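Local coordinates for protein hyaluronidase (Thermobaculum terrenum, PDB 5DIY) that probably removes O-linked N-acetylglucosamine from proteins as a family 84 glycoside hydrolase, with its predicted proton donor replaced in this mutant form, at residues 44-47 with 48-52; 350-353 with 354-357; 379-382 with 383-386. All blocks are in the same frame, centred on the assembly; numbering follows the deposited sequence.

Contact 1: 44-47 with 48-52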
ATOM      1  N   GLN C  44       5.882  -4.072  14.100  1.00 33.23           N
ATOM      2  CA  GLN C  44       7.224  -3.886  14.687  1.00 36.01           C
ATOM      3  C   GLN C  44       7.241  -3.440  16.153  1.00 35.38           C
ATOM      4  O   GLN C  44       8.320  -3.326  16.734  1.00 36.30           O
ATOM      5  CB  GLN C  44       8.065  -2.905  13.854  1.00 38.09           C
ATOM      6  CG  GLN C  44       8.243  -3.311  12.405  1.00 41.65           C
ATOM      7  CD  GLN C  44       8.967  -4.639  12.221  1.00 44.02           C
ATOM      8  OE1 GLN C  44       9.980  -4.910  12.868  1.00 47.23           O
ATOM      9  NE2 GLN C  44       8.455  -5.465  11.323  1.00 45.12           N
ATOM     10  N   ASP C  45       6.075  -3.180  16.747  1.00 34.45           N
ATOM     11  CA  ASP C  45       5.968  -3.068  18.207  1.00 34.27           C
ATOM     12  C   ASP C  45       6.120  -4.484  18.761  1.00 34.72           C
ATOM     13  O   ASP C  45       5.233  -5.320  18.574  1.00 33.37           O
ATOM     14  CB  ASP C  45       4.616  -2.448  18.615  1.00 34.33           C
ATOM     15  CG  ASP C  45       4.405  -2.384  20.137  1.00 33.67           C
ATOM     16  OD1 ASP C  45       5.270  -2.835  20.918  1.00 32.32           O
ATOM     17  OD2 ASP C  45       3.345  -1.882  20.552  1.00 33.67           O
ATOM     18  N   LEU C  46       7.246  -4.755  19.426  1.00 35.20           N
ATOM     19  CA  LEU C  46       7.519  -6.097  19.985  1.00 36.93           C
ATOM     20  C   LEU C  46       6.427  -6.575  20.945  1.00 36.79           C
ATOM     21  O   LEU C  46       6.067  -7.760  20.956  1.00 37.27           O
ATOM     22  CB  LEU C  46       8.888  -6.140  20.693  1.00 37.87           C
ATOM     23  CG  LEU C  46      10.133  -6.259  19.803  1.00 38.37           C
ATOM     24  CD1 LEU C  46      11.395  -6.128  20.646  1.00 38.48           C
ATOM     25  CD2 LEU C  46      10.142  -7.572  19.024  1.00 38.63           C
ATOM     26  N   TYR C  47       5.887  -5.637  21.718  1.00 36.68           N
ATOM     27  CA  TYR C  47       4.845  -5.935  22.704  1.00 37.82           C
ATOM     28  C   TYR C  47       3.478  -6.257  22.089  1.00 34.86           C
ATOM     29  O   TYR C  47       2.619  -6.833  22.760  1.00 33.22           O
ATOM     30  CB  TYR C  47       4.753  -4.792  23.717  1.00 40.09           C
ATOM     31  CG  TYR C  47       6.050  -4.630  24.479  1.00 43.91           C
ATOM     32  CD1 TYR C  47       6.483  -5.627  25.348  1.00 46.56           C
ATOM     33  CD2 TYR C  47       6.867  -3.509  24.301  1.00 46.28           C
ATOM     34  CE1 TYR C  47       7.679  -5.514  26.043  1.00 48.56           C
ATOM     35  CE2 TYR C  47       8.068  -3.384  24.992  1.00 48.78           C
ATOM     36  CZ  TYR C  47       8.468  -4.392  25.862  1.00 50.09           C
ATOM     37  OH  TYR C  47       9.650  -4.295  26.558  1.00 54.08           O
ATOM     38  N   HIS C  48       3.281  -5.890  20.824  1.00 32.45           N
ATOM     39  CA  HIS C  48       2.092  -6.305  20.070  1.00 31.17           C
ATOM     40  C   HIS C  48       2.146  -7.784  19.638  1.00 31.86           C
ATOM     41  O   HIS C  48       1.096  -8.444  19.546  1.00 30.69           O
ATOM     42  CB  HIS C  48       1.885  -5.390  18.850  1.00 29.64           C
ATOM     43  CG  HIS C  48       0.820  -5.863  17.915  1.00 28.37           C
ATOM     44  ND1 HIS C  48      -0.522  -5.767  18.207  1.00 27.57           N
ATOM     45  CD2 HIS C  48       0.904  -6.464  16.706  1.00 28.15           C
ATOM     46  CE1 HIS C  48      -1.221  -6.280  17.211  1.00 28.07           C
ATOM     47  NE2 HIS C  48      -0.380  -6.708  16.287  1.00 27.92           N
ATOM     48  N   ARG C  49       3.351  -8.305  19.387  1.00 32.63           N
ATOM     49  CA  ARG C  49       3.498  -9.580  18.678  1.00 33.56           C
ATOM     50  C   ARG C  49       4.459 -10.577  19.337  1.00 34.73           C
ATOM     51  O   ARG C  49       3.999 -11.475  20.033  1.00 34.76           O
ATOM     52  CB  ARG C  49       3.851  -9.310  17.212  1.00 33.55           C
ATOM     53  CG  ARG C  49       3.669 -10.497  16.284  1.00 33.95           C
ATOM     54  CD  ARG C  49       3.314 -10.030  14.879  1.00 34.21           C
ATOM     55  NE  ARG C  49       3.166 -11.143  13.938  1.00 34.72           N
ATOM     56  CZ  ARG C  49       4.123 -11.636  13.151  1.00 35.75           C
ATOM     57  NH1 ARG C  49       5.364 -11.147  13.159  1.00 36.83           N
ATOM     58  NH2 ARG C  49       3.835 -12.650  12.338  1.00 36.85           N
ATOM     59  N   GLU C  50       5.772 -10.421  19.157  1.00 36.82           N
ATOM     60  CA  GLU C  50       6.727 -11.448  19.608  1.00 38.22           C
ATOM     61  C   GLU C  50       6.752 -11.544  21.122  1.00 38.32           C
ATOM     62  O   GLU C  50       6.686 -12.643  21.678  1.00 39.02           O
ATOM     63  CB  GLU C  50       8.144 -11.191  19.083  1.00 39.84           C
ATOM     64  CG  GLU C  50       8.314 -11.420  17.584  1.00 41.61           C
ATOM     65  CD  GLU C  50       8.057 -10.182  16.741  1.00 44.38           C
ATOM     66  OE1 GLU C  50       7.353  -9.255  17.202  1.00 46.19           O
ATOM     67  OE2 GLU C  50       8.559 -10.137  15.601  1.00 46.86           O
ATOM     68  N   LEU C  51       6.824 -10.385  21.775  1.00 38.26           N
ATOM     69  CA  LEU C  51       6.764 -10.286  23.234  1.00 37.02           C
ATOM     70  C   LEU C  51       5.351  -9.920  23.710  1.00 35.27           C
ATOM     71  O   LEU C  51       5.180  -9.066  24.577  1.00 34.53           O
ATOM     72  CB  LEU C  51       7.794  -9.251  23.725  1.00 37.32           C
ATOM     73  CG  LEU C  51       9.258  -9.468  23.304  1.00 37.42           C
ATOM     74  CD1 LEU C  51      10.175  -8.509  24.057  1.00 37.31           C
ATOM     75  CD2 LEU C  51       9.709 -10.906  23.523  1.00 37.31           C
ATOM     76  N   TRP C  52       4.344 -10.598  23.161  1.00 34.21           N
ATOM     77  CA  TRP C  52       2.941 -10.348  23.526  1.00 33.35           C
ATOM     78  C   TRP C  52       2.604 -10.620  24.998  1.00 33.90           C
ATOM     79  O   TRP C  52       1.671 -10.030  25.531  1.00 33.94           O
ATOM     80  CB  TRP C  52       1.992 -11.145  22.626  1.00 32.02           C
ATOM     81  CG  TRP C  52       1.959 -12.631  22.853  1.00 30.96           C
ATOM     82  CD1 TRP C  52       2.696 -13.582  22.208  1.00 31.25           C
ATOM     83  CD2 TRP C  52       1.115 -13.333  23.769  1.00 30.68           C
ATOM     84  NE1 TRP C  52       2.362 -14.833  22.666  1.00 31.41           N
ATOM     85  CE2 TRP C  52       1.396 -14.708  23.631  1.00 30.64           C
ATOM     86  CE3 TRP C  52       0.150 -12.931  24.703  1.00 30.65           C
ATOM     87  CZ2 TRP C  52       0.742 -15.685  24.383  1.00 30.23           C
ATOM     88  CZ3 TRP C  52      -0.499 -13.903  25.455  1.00 30.46           C
ATOM     89  CH2 TRP C  52      -0.198 -15.263  25.290  1.00 30.91           C
TER
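Asp45 and His48 meet across a tight turn in a TIM barrel, in the loop that leaves strand 37-40 and runs on to helix 58-73. The turn opens with an Asx turn: OD1 of Asp45 accepts the backbone N of Tyr47 at 3.0 Å, from above the carboxylate plane, while the carbonyl O of Asp45 takes the backbone N of His48, also at 3.0 Å. Traced outward, Asp45 puts its CB 4.0 Å from CB of His48; its CG, trans to the main-chain N (chi1 176°), passes 3.7 Å from the backbone N of His48, and from there OD1 turns to Tyr47 while OD2 is gripped by the hydroxyls of Tyr40 and Tyr56. Bonds at both oxygens hold the carboxylate's rotation. The His48 ring, 39° from the carboxylate plane, heads off to give ND1 a bond with Ala81 O, which ties the turn to the neighbouring barrel strand 77-82.

Further on, the carbonyl O of Leu46 accepts two N-H groups from opposite faces of its plane, Arg49 N at 3.2 Å and Leu51 N at 2.9 Å. This curls the chain so that Leu51 packs its CG 4.2 Å from Leu46 CB and sets its CB against the Tyr47 ring. The end of the Arg49 side chain leads away from the turn and comes close to Lys43, which binds N-acetylglucosamine, and to the engineered Asn120. Glu50 bends at its second torsion (90°), bringing OE1 back to 3.7 Å from Leu46 CD2.

Contact 2: 350-353 with 354-357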
ATOM      1  N   GLU C 350       6.806  16.604 -23.379  1.00 24.79           N
ATOM      2  CA  GLU C 350       6.705  15.758 -22.184  1.00 25.11           C
ATOM      3  C   GLU C 350       7.791  16.069 -21.146  1.00 25.36           C
ATOM      4  O   GLU C 350       7.520  16.128 -19.936  1.00 24.55           O
ATOM      5  CB  GLU C 350       6.770  14.275 -22.573  1.00 26.27           C
ATOM      6  CG  GLU C 350       6.231  13.340 -21.514  1.00 26.77           C
ATOM      7  CD  GLU C 350       4.779  13.626 -21.184  1.00 26.81           C
ATOM      8  OE1 GLU C 350       3.980  13.860 -22.114  1.00 28.31           O
ATOM      9  OE2 GLU C 350       4.434  13.632 -19.991  1.00 26.81           O
ATOM     10  N   ILE C 351       9.016  16.287 -21.621  1.00 24.95           N
ATOM     11  CA  ILE C 351      10.120  16.691 -20.746  1.00 25.61           C
ATOM     12  C   ILE C 351       9.794  18.007 -20.023  1.00 26.32           C
ATOM     13  O   ILE C 351       9.943  18.087 -18.798  1.00 25.32           O
ATOM     14  CB  ILE C 351      11.448  16.799 -21.521  1.00 25.68           C
ATOM     15  CG1 ILE C 351      11.924  15.396 -21.942  1.00 25.32           C
ATOM     16  CG2 ILE C 351      12.528  17.490 -20.686  1.00 26.05           C
ATOM     17  CD1 ILE C 351      12.866  15.392 -23.132  1.00 25.22           C
ATOM     18  N   ILE C 352       9.344  19.014 -20.780  1.00 26.65           N
ATOM     19  CA  ILE C 352       8.958  20.313 -20.214  1.00 27.82           C
ATOM     20  C   ILE C 352       7.893  20.117 -19.135  1.00 27.62           C
ATOM     21  O   ILE C 352       8.006  20.677 -18.043  1.00 27.70           O
ATOM     22  CB  ILE C 352       8.429  21.293 -21.298  1.00 29.07           C
ATOM     23  CG1 ILE C 352       9.577  21.798 -22.191  1.00 30.51           C
ATOM     24  CG2 ILE C 352       7.684  22.482 -20.678  1.00 29.74           C
ATOM     25  CD1 ILE C 352      10.445  22.885 -21.573  1.00 31.46           C
ATOM     26  N   SER C 353       6.874  19.325 -19.460  1.00 27.22           N
ATOM     27  CA  SER C 353       5.771  19.021 -18.535  1.00 27.89           C
ATOM     28  C   SER C 353       6.276  18.419 -17.217  1.00 26.90           C
ATOM     29  O   SER C 353       5.843  18.831 -16.136  1.00 25.01           O
ATOM     30  CB  SER C 353       4.764  18.086 -19.219  1.00 28.87           C
ATOM     31  OG  SER C 353       3.631  17.850 -18.408  1.00 32.25           O
ATOM     32  N   MET C 354       7.230  17.486 -17.324  1.00 26.25           N
ATOM     33  CA  MET C 354       7.837  16.827 -16.166  1.00 25.15           C
ATOM     34  C   MET C 354       8.740  17.768 -15.351  1.00 25.68           C
ATOM     35  O   MET C 354       8.736  17.707 -14.121  1.00 25.08           O
ATOM     36  CB  MET C 354       8.626  15.572 -16.602  1.00 24.48           C
ATOM     37  CG  MET C 354       7.746  14.449 -17.146  1.00 24.33           C
ATOM     38  SD  MET C 354       8.627  13.002 -17.782  1.00 23.76           S
ATOM     39  CE  MET C 354       9.104  12.178 -16.271  1.00 24.59           C
ATOM     40  N   GLN C 355       9.509  18.616 -16.035  1.00 25.31           N
ATOM     41  CA  GLN C 355      10.341  19.646 -15.379  1.00 25.58           C
ATOM     42  C   GLN C 355       9.509  20.660 -14.607  1.00 25.82           C
ATOM     43  O   GLN C 355       9.827  20.972 -13.458  1.00 25.98           O
ATOM     44  CB  GLN C 355      11.221  20.384 -16.405  1.00 25.44           C
ATOM     45  CG  GLN C 355      12.336  19.521 -16.963  1.00 25.40           C
ATOM     46  CD  GLN C 355      13.073  20.142 -18.137  1.00 25.54           C
ATOM     47  OE1 GLN C 355      12.584  21.065 -18.785  1.00 26.23           O
ATOM     48  NE2 GLN C 355      14.260  19.628 -18.418  1.00 24.81           N
ATOM     49  N   THR C 356       8.457  21.163 -15.253  1.00 26.14           N
ATOM     50  CA  THR C 356       7.488  22.079 -14.641  1.00 27.63           C
ATOM     51  C   THR C 356       6.841  21.455 -13.402  1.00 28.15           C
ATOM     52  O   THR C 356       6.705  22.108 -12.367  1.00 27.56           O
ATOM     53  CB  THR C 356       6.378  22.439 -15.656  1.00 28.90           C
ATOM     54  OG1 THR C 356       6.957  23.148 -16.752  1.00 30.90           O
ATOM     55  CG2 THR C 356       5.270  23.299 -15.035  1.00 29.48           C
ATOM     56  N   THR C 357       6.436  20.192 -13.541  1.00 27.24           N
ATOM     57  CA  THR C 357       5.830  19.427 -12.459  1.00 26.71           C
ATOM     58  C   THR C 357       6.773  19.284 -11.276  1.00 26.93           C
ATOM     59  O   THR C 357       6.382  19.564 -10.145  1.00 27.20           O
ATOM     60  CB  THR C 357       5.403  18.032 -12.952  1.00 26.12           C
ATOM     61  OG1 THR C 357       4.378  18.187 -13.933  1.00 25.05           O
ATOM     62  CG2 THR C 357       4.883  17.165 -11.806  1.00 26.81           C
TER
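From Glu350 to Thr357 the backbone is regular alpha-helix, each carbonyl O of 350-353 taking the N-H four residues on; Gln355 N to Ile351 O is 2.8 Å, with an N-H...O angle of 164°. Two threonines add side-chain bonds to this pattern. OG1 of Thr356 gives a bond of 3.0 Å to Ile352 O, the carbonyl that its own backbone N already uses. OG1 of Thr357 does the same to Ser353 O at 2.7 Å, and there hydroxyl and N-H arrive from opposite faces of the carbonyl plane. In both, OG1 sits beside the backbone N (chi1 -64°), which turns the hydroxyl back along the helix. This is the i to i-4 threonine bond to helix carbonyls, made here on helix 340-362 of the helical part of the chain. Gln355 lies alongside Ile351, pointing the same way, its extended chain placing NE2 3.6 Å from Ile351 CG2, while OE1 is 4.0 Å from CD1 of Ile352. Met354 draws CG to 3.3 Å from Glu350 O before its end leads off toward helix 373-398. Glu350 hydrogen-bonds Tyr323 through OE1 and forms a salt bridge with Lys306 through OE2.

Contact 3: 379-382 with 383-386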
ATOM      1  N   TYR C 379      12.313  11.033  -9.835  1.00 25.59           N
ATOM      2  CA  TYR C 379      11.513  11.585 -10.941  1.00 25.18           C
ATOM      3  C   TYR C 379      12.311  12.604 -11.767  1.00 25.72           C
ATOM      4  O   TYR C 379      12.345  12.517 -13.000  1.00 24.83           O
ATOM      5  CB  TYR C 379      10.245  12.232 -10.388  1.00 24.41           C
ATOM      6  CG  TYR C 379       9.234  12.722 -11.400  1.00 24.37           C
ATOM      7  CD1 TYR C 379       8.385  11.829 -12.046  1.00 23.78           C
ATOM      8  CD2 TYR C 379       9.078  14.086 -11.666  1.00 24.06           C
ATOM      9  CE1 TYR C 379       7.426  12.274 -12.939  1.00 23.58           C
ATOM     10  CE2 TYR C 379       8.121  14.537 -12.565  1.00 23.54           C
ATOM     11  CZ  TYR C 379       7.296  13.630 -13.196  1.00 23.44           C
ATOM     12  OH  TYR C 379       6.351  14.063 -14.092  1.00 22.94           O
ATOM     13  N   LYS C 380      12.953  13.558 -11.091  1.00 26.91           N
ATOM     14  CA  LYS C 380      13.824  14.524 -11.779  1.00 27.59           C
ATOM     15  C   LYS C 380      14.965  13.834 -12.522  1.00 26.18           C
ATOM     16  O   LYS C 380      15.255  14.186 -13.660  1.00 26.25           O
ATOM     17  CB  LYS C 380      14.390  15.594 -10.822  1.00 29.76           C
ATOM     18  CG  LYS C 380      15.505  16.427 -11.453  1.00 31.39           C
ATOM     19  CD  LYS C 380      15.599  17.841 -10.920  1.00 34.31           C
ATOM     20  CE  LYS C 380      16.615  18.647 -11.730  1.00 34.65           C
ATOM     21  NZ  LYS C 380      17.982  18.051 -11.675  1.00 35.04           N
ATOM     22  N   LEU C 381      15.619  12.873 -11.879  1.00 25.75           N
ATOM     23  CA  LEU C 381      16.685  12.113 -12.540  1.00 25.46           C
ATOM     24  C   LEU C 381      16.209  11.470 -13.854  1.00 24.96           C
ATOM     25  O   LEU C 381      16.856  11.632 -14.888  1.00 23.01           O
ATOM     26  CB  LEU C 381      17.285  11.058 -11.594  1.00 26.75           C
ATOM     27  CG  LEU C 381      18.555  11.398 -10.782  1.00 27.78           C
ATOM     28  CD1 LEU C 381      18.737  12.885 -10.486  1.00 28.70           C
ATOM     29  CD2 LEU C 381      18.614  10.583  -9.497  1.00 27.19           C
ATOM     30  N   TRP C 382      15.072  10.771 -13.825  1.00 23.62           N
ATOM     31  CA  TRP C 382      14.536  10.152 -15.053  1.00 23.75           C
ATOM     32  C   TRP C 382      14.272  11.210 -16.127  1.00 22.92           C
ATOM     33  O   TRP C 382      14.500  10.966 -17.307  1.00 22.49           O
ATOM     34  CB  TRP C 382      13.249   9.354 -14.782  1.00 23.27           C
ATOM     35  CG  TRP C 382      13.433   8.008 -14.117  1.00 22.53           C
ATOM     36  CD1 TRP C 382      12.871   7.599 -12.945  1.00 22.78           C
ATOM     37  CD2 TRP C 382      14.193   6.894 -14.605  1.00 22.48           C
ATOM     38  NE1 TRP C 382      13.247   6.308 -12.659  1.00 22.39           N
ATOM     39  CE2 TRP C 382      14.055   5.850 -13.664  1.00 22.60           C
ATOM     40  CE3 TRP C 382      14.988   6.681 -15.739  1.00 22.37           C
ATOM     41  CZ2 TRP C 382      14.683   4.608 -13.822  1.00 22.91           C
ATOM     42  CZ3 TRP C 382      15.612   5.447 -15.896  1.00 22.73           C
ATOM     43  CH2 TRP C 382      15.455   4.426 -14.940  1.00 22.43           C
ATOM     44  N   THR C 383      13.811  12.385 -15.697  1.00 23.60           N
ATOM     45  CA  THR C 383      13.590  13.537 -16.576  1.00 23.25           C
ATOM     46  C   THR C 383      14.894  14.060 -17.196  1.00 23.83           C
ATOM     47  O   THR C 383      14.933  14.349 -18.398  1.00 23.20           O
ATOM     48  CB  THR C 383      12.878  14.680 -15.819  1.00 23.33           C
ATOM     49  OG1 THR C 383      11.765  14.146 -15.083  1.00 22.83           O
ATOM     50  CG2 THR C 383      12.394  15.770 -16.776  1.00 22.85           C
ATOM     51  N   ASP C 384      15.949  14.167 -16.385  1.00 24.58           N
ATOM     52  CA  ASP C 384      17.288  14.535 -16.878  1.00 25.79           C
ATOM     53  C   ASP C 384      17.754  13.572 -17.968  1.00 25.41           C
ATOM     54  O   ASP C 384      18.355  13.989 -18.960  1.00 25.10           O
ATOM     55  CB  ASP C 384      18.343  14.529 -15.751  1.00 27.04           C
ATOM     56  CG  ASP C 384      18.153  15.646 -14.728  1.00 27.31           C
ATOM     57  OD1 ASP C 384      17.568  16.696 -15.041  1.00 28.44           O
ATOM     58  OD2 ASP C 384      18.611  15.461 -13.586  1.00 29.16           O
ATOM     59  N   TYR C 385      17.459  12.285 -17.792  1.00 25.94           N
ATOM     60  CA  TYR C 385      17.927  11.263 -18.733  1.00 26.01           C
ATOM     61  C   TYR C 385      17.144  11.316 -20.049  1.00 25.42           C
ATOM     62  O   TYR C 385      17.728  11.158 -21.127  1.00 25.48           O
ATOM     63  CB  TYR C 385      17.873   9.861 -18.116  1.00 26.28           C
ATOM     64  CG  TYR C 385      18.518   9.710 -16.747  1.00 27.65           C
ATOM     65  CD1 TYR C 385      19.441  10.650 -16.244  1.00 28.60           C
ATOM     66  CD2 TYR C 385      18.222   8.605 -15.953  1.00 27.97           C
ATOM     67  CE1 TYR C 385      20.017  10.492 -14.991  1.00 28.19           C
ATOM     68  CE2 TYR C 385      18.801   8.438 -14.705  1.00 28.66           C
ATOM     69  CZ  TYR C 385      19.694   9.386 -14.225  1.00 29.31           C
ATOM     70  OH  TYR C 385      20.264   9.213 -12.981  1.00 29.74           O
ATOM     71  N   LEU C 386      15.834  11.549 -19.965  1.00 24.93           N
ATOM     72  CA  LEU C 386      15.010  11.744 -21.164  1.00 25.56           C
ATOM     73  C   LEU C 386      15.483  12.928 -22.003  1.00 25.55           C
ATOM     74  O   LEU C 386      15.455  12.871 -23.227  1.00 25.58           O
ATOM     75  CB  LEU C 386      13.539  11.952 -20.798  1.00 26.27           C
ATOM     76  CG  LEU C 386      12.760  10.701 -20.411  1.00 27.68           C
ATOM     77  CD1 LEU C 386      11.396  11.103 -19.858  1.00 28.06           C
ATOM     78  CD2 LEU C 386      12.599   9.763 -21.602  1.00 28.36           C
TER
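The carbonyl O of Tyr379 is held twice by Thr383, by the backbone N at 3.1 Å and by OG1 at 2.7 Å, the two donors coming from opposite faces of the carbonyl plane. The setting is helix 373-398, an alpha-helix packed among other helices, and the hydroxyl bond runs back to the residue four places earlier. OG1 lies beside the main-chain N of Thr383 (chi1 -47°), which lets it share an acceptor with that N-H and leaves this buried hydroxyl satisfied inside its own helix.

One residue further along, Lys380 and Asp384 form an i to i+4 salt bridge. NZ reaches OD2 of Asp384 at 3.3 Å on its syn lone pair, on the side of the other oxygen, and the lysine chain bends at its last torsion to bring NZ there.

One face of the Tyr385 ring is met by the carbonyl O of Leu381, 3.0 Å above the ring plane and over its centre, with the carbonyl carbon farther away. Leu381 O also accepts the backbone N of Tyr385 at 3.0 Å. The ring meets Trp382 in an offset edge-to-face pair: the Tyr385 edge is turned to the face of the six-membered indole ring, with the planes at 77° and CD2 of Tyr385 3.8 Å from Trp382 CE3. Trp382 has a second edge-to-face partner in Phe432, and helix 440-451 packs against both Trp382 and Tyr385. Leu381 runs side by side with Tyr385, its CG 3.5 Å from the phenol OH.

Along the chain the order is contact 1, contact 2, contact 3. Contact 1 shapes a loop of the TIM barrel near the bound sugar, while contacts 2 and 3 lie on the opposite side of the chain's centre, about 46 and 42 Å away between centres. They sit on the long helices 340-362 and 373-398, separated by the short helix 367-371, with centres about 10 Å apart, and they touch: Met354 CG is 3.4 Å from Tyr379 OH, and Gln355 CG packs 3.8 Å from Thr383 CG2. Each is local to its own helix, and the packing between them joins the two helices in the C-terminal helical region, away from the annotated sites, whereas the first belongs to the barrel that carries the sugar-binding residues.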